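Local coordinates for Alpha/beta hydrolase fold protein (Nakamurella multipartita, PDB 4Y7D), which has the alpha/beta hydrolase fold and is probably a hydrolase, though its substrate is not known, at residues V18-G23 with F93-L98; H46-A51 with A207-H212. All coordinates share one frame; numbering follows the deposited sequence.

Interaction 1 (18-23 with 93-98) lies at the surface, about 21 Å from the centre of the chain, where the edge strand 16-20 meets the C-terminal end of helix 82-95. Interaction 2 (46-51 with 207-212) is buried, about 9 Å from that centre, and joins two helices, 46-58 and 197-209. They share no helix or strand, and their nearest atoms are about 11 Å apart. Methyl against methyl carries the first contact, with polar bonds kept inside the turn; in the second, a carboxylate and a hydroxyl lie at the interface, each bonded to a residue outside the two segments.

Interaction 1: V18-G23 with F93-L98; sequences VSTARG and FDALGL
V18 and A95 make the main touch: CG1 of V18 meets the methyl CB of A95 at 3.6 Å. The CB of V18 heads for the helix end, and chi1 of 179° swings CG1 anti to the backbone N, leaving that branch to do the touching. A95 points its methyl back at the strand, where it also passes 4.1 Å from the carbonyl O of S19. T20, two residues along the same strand, adds a looser touch, its CG2 4.2 Å from the CB of A95. Two strand side chains thus meet one helix methyl, while S19 between them turns its own side chain away.

T20 splits its branches: with chi1 at 85°, CG2 goes to the helix and OG1 goes into the type I turn T20-G23. There OG1 accepts from the backbone N of R22 at 2.9 Å, an ST turn, and donates to the carbonyl O of G23 at 2.8 Å, lying in the carbonyl plane on a lone pair. The G23 O also takes the backbone N of T20, so two bonds from one residue grip it.

On the helix side, the chain finishes in a Schellman motif with G97 at positive phi, and R123 bonds to both D94 and the L98 carbonyl. Strand 16-20 is outermost at its end of the sheet, antiparallel to 23-31, where V18 pairs with V25; helix 82-95 packs beside it, with T20 also resting on L88 and A91. F93, pointing away from the strand, rests on L37 of strand 35-39, and L96 on I64 of strand 62-66.

Interaction 2: H46-A51 with A207-H212; sequences HDAGLA and AVSANH
S209 faces the start of helix 46-58 with its CB and OG turned to different neighbours. Its CB lies 3.8 Å from OD2 of D47, while OG comes 3.7 Å from the methyl CB of A48. Both helix residues direct their CB toward S209, so the serine meets a carboxylate with its carbon and a methyl with its oxygen. A chi1 of 77° sets OG between the backbone N and the carbonyl carbon, where it bonds to the carbonyl O of L206, three residues back in the chain. The hydroxyl therefore has its polar partner just upstream and offers A48 a van der Waals contact.

In the alpha/beta hydrolase fold, helix 46-58 follows strand 35-39 of the central sheet; here its first turn lies against the end of helix 197-209, one of the run of helices between strands 124-130 and 242-247.

D47 divides its carboxylate as well. OD1 folds back to the backbone N of A48 in a weak bond of 3.0 Å, and OD2 makes a salt bridge to R216, a residue the S209 side chain also touches. A48 also packs on L206, as does A51 three residues on.

Interaction 1: V18-G23 with F93-L98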
ATOM      1  N   VAL A  18      15.378   4.745 -12.139  1.00 21.51           N
ATOM      2  CA  VAL A  18      16.290   5.654 -11.486  1.00 21.73           C
ATOM      3  C   VAL A  18      17.467   4.865 -10.966  1.00 21.57           C
ATOM      4  O   VAL A  18      17.280   3.985 -10.118  1.00 21.49           O
ATOM      5  CB  VAL A  18      15.616   6.416 -10.343  1.00 21.51           C
ATOM      6  CG1 VAL A  18      16.613   7.353  -9.647  1.00 22.28           C
ATOM      7  CG2 VAL A  18      14.446   7.210 -10.870  1.00 21.50           C
ATOM      8  N   SER A  19      18.672   5.232 -11.408  1.00 21.94           N
ATOM      9  CA  SER A  19      19.872   4.548 -10.914  1.00 23.58           C
ATOM     10  C   SER A  19      20.345   5.202  -9.640  1.00 24.32           C
ATOM     11  O   SER A  19      20.888   6.311  -9.649  1.00 23.29           O
ATOM     12  CB  SER A  19      21.040   4.573 -11.866  1.00 25.62           C
ATOM     13  OG  SER A  19      20.715   3.917 -13.055  1.00 29.98           O
ATOM     14  N   THR A  20      20.224   4.468  -8.557  1.00 23.66           N
ATOM     15  CA  THR A  20      20.610   4.955  -7.223  1.00 23.94           C
ATOM     16  C   THR A  20      21.899   4.262  -6.774  1.00 23.66           C
ATOM     17  O   THR A  20      22.321   3.258  -7.321  1.00 23.00           O
ATOM     18  CB  THR A  20      19.527   4.721  -6.140  1.00 23.16           C
ATOM     19  OG1 THR A  20      19.648   3.400  -5.581  1.00 23.61           O
ATOM     20  CG2 THR A  20      18.112   4.926  -6.686  1.00 23.79           C
ATOM     21  N   ALA A  21      22.453   4.767  -5.685  1.00 24.68           N
ATOM     22  CA  ALA A  21      23.670   4.196  -5.129  1.00 25.38           C
ATOM     23  C   ALA A  21      23.395   2.793  -4.605  1.00 25.45           C
ATOM     24  O   ALA A  21      24.343   2.024  -4.476  1.00 26.05           O
ATOM     25  CB  ALA A  21      24.228   5.085  -4.012  1.00 26.24           C
ATOM     26  N   ARG A  22      22.125   2.493  -4.301  1.00 24.86           N
ATOM     27  CA  ARG A  22      21.734   1.146  -3.824  1.00 25.62           C
ATOM     28  C   ARG A  22      21.243   0.209  -4.934  1.00 26.81           C
ATOM     29  O   ARG A  22      20.896  -0.962  -4.655  1.00 25.76           O
ATOM     30  CB  ARG A  22      20.700   1.277  -2.736  1.00 25.93           C
ATOM     31  CG  ARG A  22      21.181   1.998  -1.471  1.00 27.00           C
ATOM     32  CD  ARG A  22      22.169   1.183  -0.651  1.00 29.50           C
ATOM     33  NE  ARG A  22      21.573  -0.098  -0.242  1.00 29.89           N
ATOM     34  CZ  ARG A  22      22.140  -0.925   0.629  1.00 33.56           C
ATOM     35  NH1 ARG A  22      23.334  -0.620   1.168  1.00 35.08           N
ATOM     36  NH2 ARG A  22      21.521  -2.076   0.960  1.00 34.48           N
ATOM     37  N   GLY A  23      21.234   0.689  -6.176  1.00 24.68           N
ATOM     38  CA  GLY A  23      20.780  -0.078  -7.346  1.00 25.46           C
ATOM     39  C   GLY A  23      19.684   0.639  -8.103  1.00 24.57           C
ATOM     40  O   GLY A  23      19.218   1.707  -7.708  1.00 23.25           O
ATOM     41  N   PHE A  93      15.694   9.125  -2.998  1.00 19.66           N
ATOM     42  CA  PHE A  93      15.541  10.536  -2.680  1.00 20.02           C
ATOM     43  C   PHE A  93      16.851  11.252  -3.038  1.00 20.04           C
ATOM     44  O   PHE A  93      16.863  12.302  -3.652  1.00 21.38           O
ATOM     45  CB  PHE A  93      15.272  10.701  -1.175  1.00 20.16           C
ATOM     46  CG  PHE A  93      13.864  10.294  -0.710  1.00 19.53           C
ATOM     47  CD1 PHE A  93      12.904   9.768  -1.563  1.00 19.34           C
ATOM     48  CD2 PHE A  93      13.520  10.454   0.636  1.00 20.65           C
ATOM     49  CE1 PHE A  93      11.650   9.383  -1.072  1.00 19.44           C
ATOM     50  CE2 PHE A  93      12.288  10.105   1.135  1.00 20.81           C
ATOM     51  CZ  PHE A  93      11.330   9.536   0.277  1.00 19.83           C
ATOM     52  N   ASP A  94      17.982  10.647  -2.689  1.00 21.12           N
ATOM     53  CA  ASP A  94      19.288  11.235  -3.064  1.00 21.16           C
ATOM     54  C   ASP A  94      19.380  11.417  -4.600  1.00 21.31           C
ATOM     55  O   ASP A  94      19.823  12.481  -5.100  1.00 20.20           O
ATOM     56  CB  ASP A  94      20.473  10.351  -2.647  1.00 22.22           C
ATOM     57  CG  ASP A  94      20.712  10.295  -1.147  1.00 23.37           C
ATOM     58  OD1 ASP A  94      20.107  11.066  -0.399  1.00 22.21           O
ATOM     59  OD2 ASP A  94      21.547   9.449  -0.736  1.00 23.50           O
ATOM     60  N   ALA A  95      18.971  10.386  -5.344  1.00 20.11           N
ATOM     61  CA  ALA A  95      19.008  10.419  -6.796  1.00 20.72           C
ATOM     62  C   ALA A  95      18.043  11.431  -7.443  1.00 20.36           C
ATOM     63  O   ALA A  95      18.245  11.826  -8.594  1.00 21.08           O
ATOM     64  CB  ALA A  95      18.823   9.026  -7.397  1.00 20.48           C
ATOM     65  N   LEU A  96      17.010  11.835  -6.701  1.00 20.67           N
ATOM     66  CA  LEU A  96      16.114  12.905  -7.110  1.00 22.05           C
ATOM     67  C   LEU A  96      16.501  14.236  -6.533  1.00 22.90           C
ATOM     68  O   LEU A  96      15.802  15.180  -6.788  1.00 24.29           O
ATOM     69  CB  LEU A  96      14.669  12.589  -6.713  1.00 21.29           C
ATOM     70  CG  LEU A  96      14.138  11.240  -7.256  1.00 21.60           C
ATOM     71  CD1 LEU A  96      12.762  10.947  -6.675  1.00 21.30           C
ATOM     72  CD2 LEU A  96      14.121  11.248  -8.767  1.00 21.85           C
ATOM     73  N   GLY A  97      17.614  14.332  -5.803  1.00 22.95           N
ATOM     74  CA  GLY A  97      18.024  15.591  -5.184  1.00 23.89           C
ATOM     75  C   GLY A  97      17.085  16.081  -4.112  1.00 24.08           C
ATOM     76  O   GLY A  97      16.952  17.296  -3.893  1.00 25.82           O
ATOM     77  N   LEU A  98      16.410  15.153  -3.463  1.00 23.76           N
ATOM     78  CA  LEU A  98      15.308  15.424  -2.548  1.00 24.23           C
ATOM     79  C   LEU A  98      15.726  15.218  -1.100  1.00 23.92           C
ATOM     80  O   LEU A  98      16.194  14.128  -0.735  1.00 23.72           O
ATOM     81  CB  LEU A  98      14.132  14.517  -2.925  1.00 25.25           C
ATOM     82  CG  LEU A  98      12.838  14.708  -2.208  1.00 26.28           C
ATOM     83  CD1 LEU A  98      12.289  16.072  -2.456  1.00 28.54           C
ATOM     84  CD2 LEU A  98      11.875  13.637  -2.693  1.00 27.69           C
TER

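Interaction 2: H46-A51 with A207-H212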
ATOM      1  N   HIS A  46       3.691  -0.496  -9.529  1.00 19.69           N
ATOM      2  CA  HIS A  46       3.339   0.913  -9.734  1.00 20.25           C
ATOM      3  C   HIS A  46       1.876   1.117 -10.139  1.00 20.35           C
ATOM      4  O   HIS A  46       1.340   2.195 -10.020  1.00 19.47           O
ATOM      5  CB  HIS A  46       4.300   1.553 -10.750  1.00 21.40           C
ATOM      6  CG  HIS A  46       4.197   0.957 -12.121  1.00 23.56           C
ATOM      7  ND1 HIS A  46       5.091   0.028 -12.589  1.00 24.73           N
ATOM      8  CD2 HIS A  46       3.278   1.129 -13.110  1.00 25.60           C
ATOM      9  CE1 HIS A  46       4.721  -0.367 -13.803  1.00 27.95           C
ATOM     10  NE2 HIS A  46       3.624   0.300 -14.139  1.00 27.33           N
ATOM     11  N   ASP A  47       1.231   0.092 -10.674  1.00 20.71           N
ATOM     12  CA  ASP A  47      -0.206   0.191 -10.957  1.00 22.31           C
ATOM     13  C   ASP A  47      -1.032   0.376  -9.690  1.00 21.99           C
ATOM     14  O   ASP A  47      -1.860   1.278  -9.626  1.00 22.07           O
ATOM     15  CB  ASP A  47      -0.712  -0.979 -11.800  1.00 23.74           C
ATOM     16  CG  ASP A  47      -0.411  -2.378 -11.180  1.00 24.89           C
ATOM     17  OD1 ASP A  47       0.483  -2.612 -10.295  1.00 23.44           O
ATOM     18  OD2 ASP A  47      -1.135  -3.303 -11.627  1.00 28.62           O
ATOM     19  N   ALA A  48      -0.774  -0.472  -8.694  1.00 20.96           N
ATOM     20  CA  ALA A  48      -1.409  -0.332  -7.380  1.00 20.27           C
ATOM     21  C   ALA A  48      -1.041   0.989  -6.767  1.00 19.50           C
ATOM     22  O   ALA A  48      -1.887   1.680  -6.216  1.00 19.08           O
ATOM     23  CB  ALA A  48      -0.990  -1.462  -6.447  1.00 20.86           C
ATOM     24  N   GLY A  49       0.242   1.323  -6.801  1.00 19.44           N
ATOM     25  CA  GLY A  49       0.696   2.589  -6.229  1.00 19.09           C
ATOM     26  C   GLY A  49       0.029   3.804  -6.849  1.00 18.74           C
ATOM     27  O   GLY A  49      -0.328   4.737  -6.147  1.00 18.77           O
ATOM     28  N   LEU A  50      -0.127   3.824  -8.160  1.00 19.64           N
ATOM     29  CA  LEU A  50      -0.774   4.962  -8.773  1.00 19.99           C
ATOM     30  C   LEU A  50      -2.232   5.078  -8.362  1.00 19.91           C
ATOM     31  O   LEU A  50      -2.767   6.199  -8.246  1.00 20.05           O
ATOM     32  CB  LEU A  50      -0.684   4.854 -10.314  1.00 20.79           C
ATOM     33  CG  LEU A  50       0.661   5.216 -10.922  1.00 22.77           C
ATOM     34  CD1 LEU A  50       0.796   4.753 -12.373  1.00 25.03           C
ATOM     35  CD2 LEU A  50       0.878   6.733 -10.859  1.00 22.58           C
ATOM     36  N   ALA A  51      -2.893   3.950  -8.189  1.00 19.78           N
ATOM     37  CA  ALA A  51      -4.279   3.944  -7.739  1.00 19.99           C
ATOM     38  C   ALA A  51      -4.367   4.490  -6.310  1.00 20.31           C
ATOM     39  O   ALA A  51      -5.211   5.346  -6.005  1.00 18.80           O
ATOM     40  CB  ALA A  51      -4.856   2.529  -7.800  1.00 20.78           C
ATOM     41  N   ALA A 207      -7.813  -5.029  -7.323  1.00 23.00           N
ATOM     42  CA  ALA A 207      -8.174  -6.468  -7.499  1.00 23.09           C
ATOM     43  C   ALA A 207      -7.256  -7.189  -8.497  1.00 23.75           C
ATOM     44  O   ALA A 207      -6.770  -8.314  -8.252  1.00 24.78           O
ATOM     45  CB  ALA A 207      -9.635  -6.594  -7.904  1.00 23.96           C
ATOM     46  N   VAL A 208      -7.003  -6.562  -9.626  1.00 23.44           N
ATOM     47  CA  VAL A 208      -6.093  -7.122 -10.619  1.00 24.19           C
ATOM     48  C   VAL A 208      -4.651  -7.215 -10.080  1.00 23.73           C
ATOM     49  O   VAL A 208      -3.962  -8.212 -10.332  1.00 24.05           O
ATOM     50  CB  VAL A 208      -6.157  -6.301 -11.925  1.00 25.27           C
ATOM     51  CG1 VAL A 208      -5.072  -6.733 -12.899  1.00 26.66           C
ATOM     52  CG2 VAL A 208      -7.532  -6.465 -12.566  1.00 25.96           C
ATOM     53  N   SER A 209      -4.219  -6.240  -9.282  1.00 23.27           N
ATOM     54  CA  SER A 209      -2.851  -6.220  -8.789  1.00 23.06           C
ATOM     55  C   SER A 209      -2.608  -7.230  -7.666  1.00 24.61           C
ATOM     56  O   SER A 209      -1.468  -7.443  -7.267  1.00 24.38           O
ATOM     57  CB  SER A 209      -2.454  -4.803  -8.346  1.00 23.63           C
ATOM     58  OG  SER A 209      -3.030  -4.532  -7.093  1.00 25.06           O
ATOM     59  N   ALA A 210      -3.674  -7.878  -7.183  1.00 23.79           N
ATOM     60  CA  ALA A 210      -3.575  -8.840  -6.105  1.00 24.93           C
ATOM     61  C   ALA A 210      -3.002 -10.152  -6.568  1.00 25.51           C
ATOM     62  O   ALA A 210      -2.591 -10.960  -5.724  1.00 26.68           O
ATOM     63  CB  ALA A 210      -4.950  -9.040  -5.473  1.00 26.70           C
ATOM     64  N   ASN A 211      -3.025 -10.402  -7.878  1.00 25.13           N
ATOM     65  CA  ASN A 211      -2.491 -11.631  -8.421  1.00 25.95           C
ATOM     66  C   ASN A 211      -0.967 -11.495  -8.422  1.00 25.89           C
ATOM     67  O   ASN A 211      -0.429 -10.520  -8.940  1.00 24.72           O
ATOM     68  CB  ASN A 211      -3.112 -11.948  -9.809  1.00 27.05           C
ATOM     69  CG  ASN A 211      -2.392 -13.063 -10.538  1.00 27.41           C
ATOM     70  OD1 ASN A 211      -1.244 -12.892 -10.929  1.00 28.80           O
ATOM     71  ND2 ASN A 211      -3.066 -14.198 -10.768  1.00 27.70           N
ATOM     72  N   HIS A 212      -0.291 -12.491  -7.855  1.00 25.82           N
ATOM     73  CA  HIS A 212       1.152 -12.434  -7.664  1.00 26.90           C
ATOM     74  C   HIS A 212       1.968 -13.265  -8.666  1.00 28.37           C
ATOM     75  O   HIS A 212       3.151 -13.544  -8.446  1.00 30.81           O
ATOM     76  CB  HIS A 212       1.519 -12.807  -6.255  1.00 26.64           C
ATOM     77  CG  HIS A 212       0.830 -14.019  -5.734  1.00 28.38           C
ATOM     78  ND1 HIS A 212       1.250 -15.306  -6.015  1.00 29.98           N
ATOM     79  CD2 HIS A 212      -0.224 -14.137  -4.896  1.00 30.05           C
ATOM     80  CE1 HIS A 212       0.466 -16.162  -5.394  1.00 30.52           C
ATOM     81  NE2 HIS A 212      -0.448 -15.477  -4.724  1.00 30.45           N
TER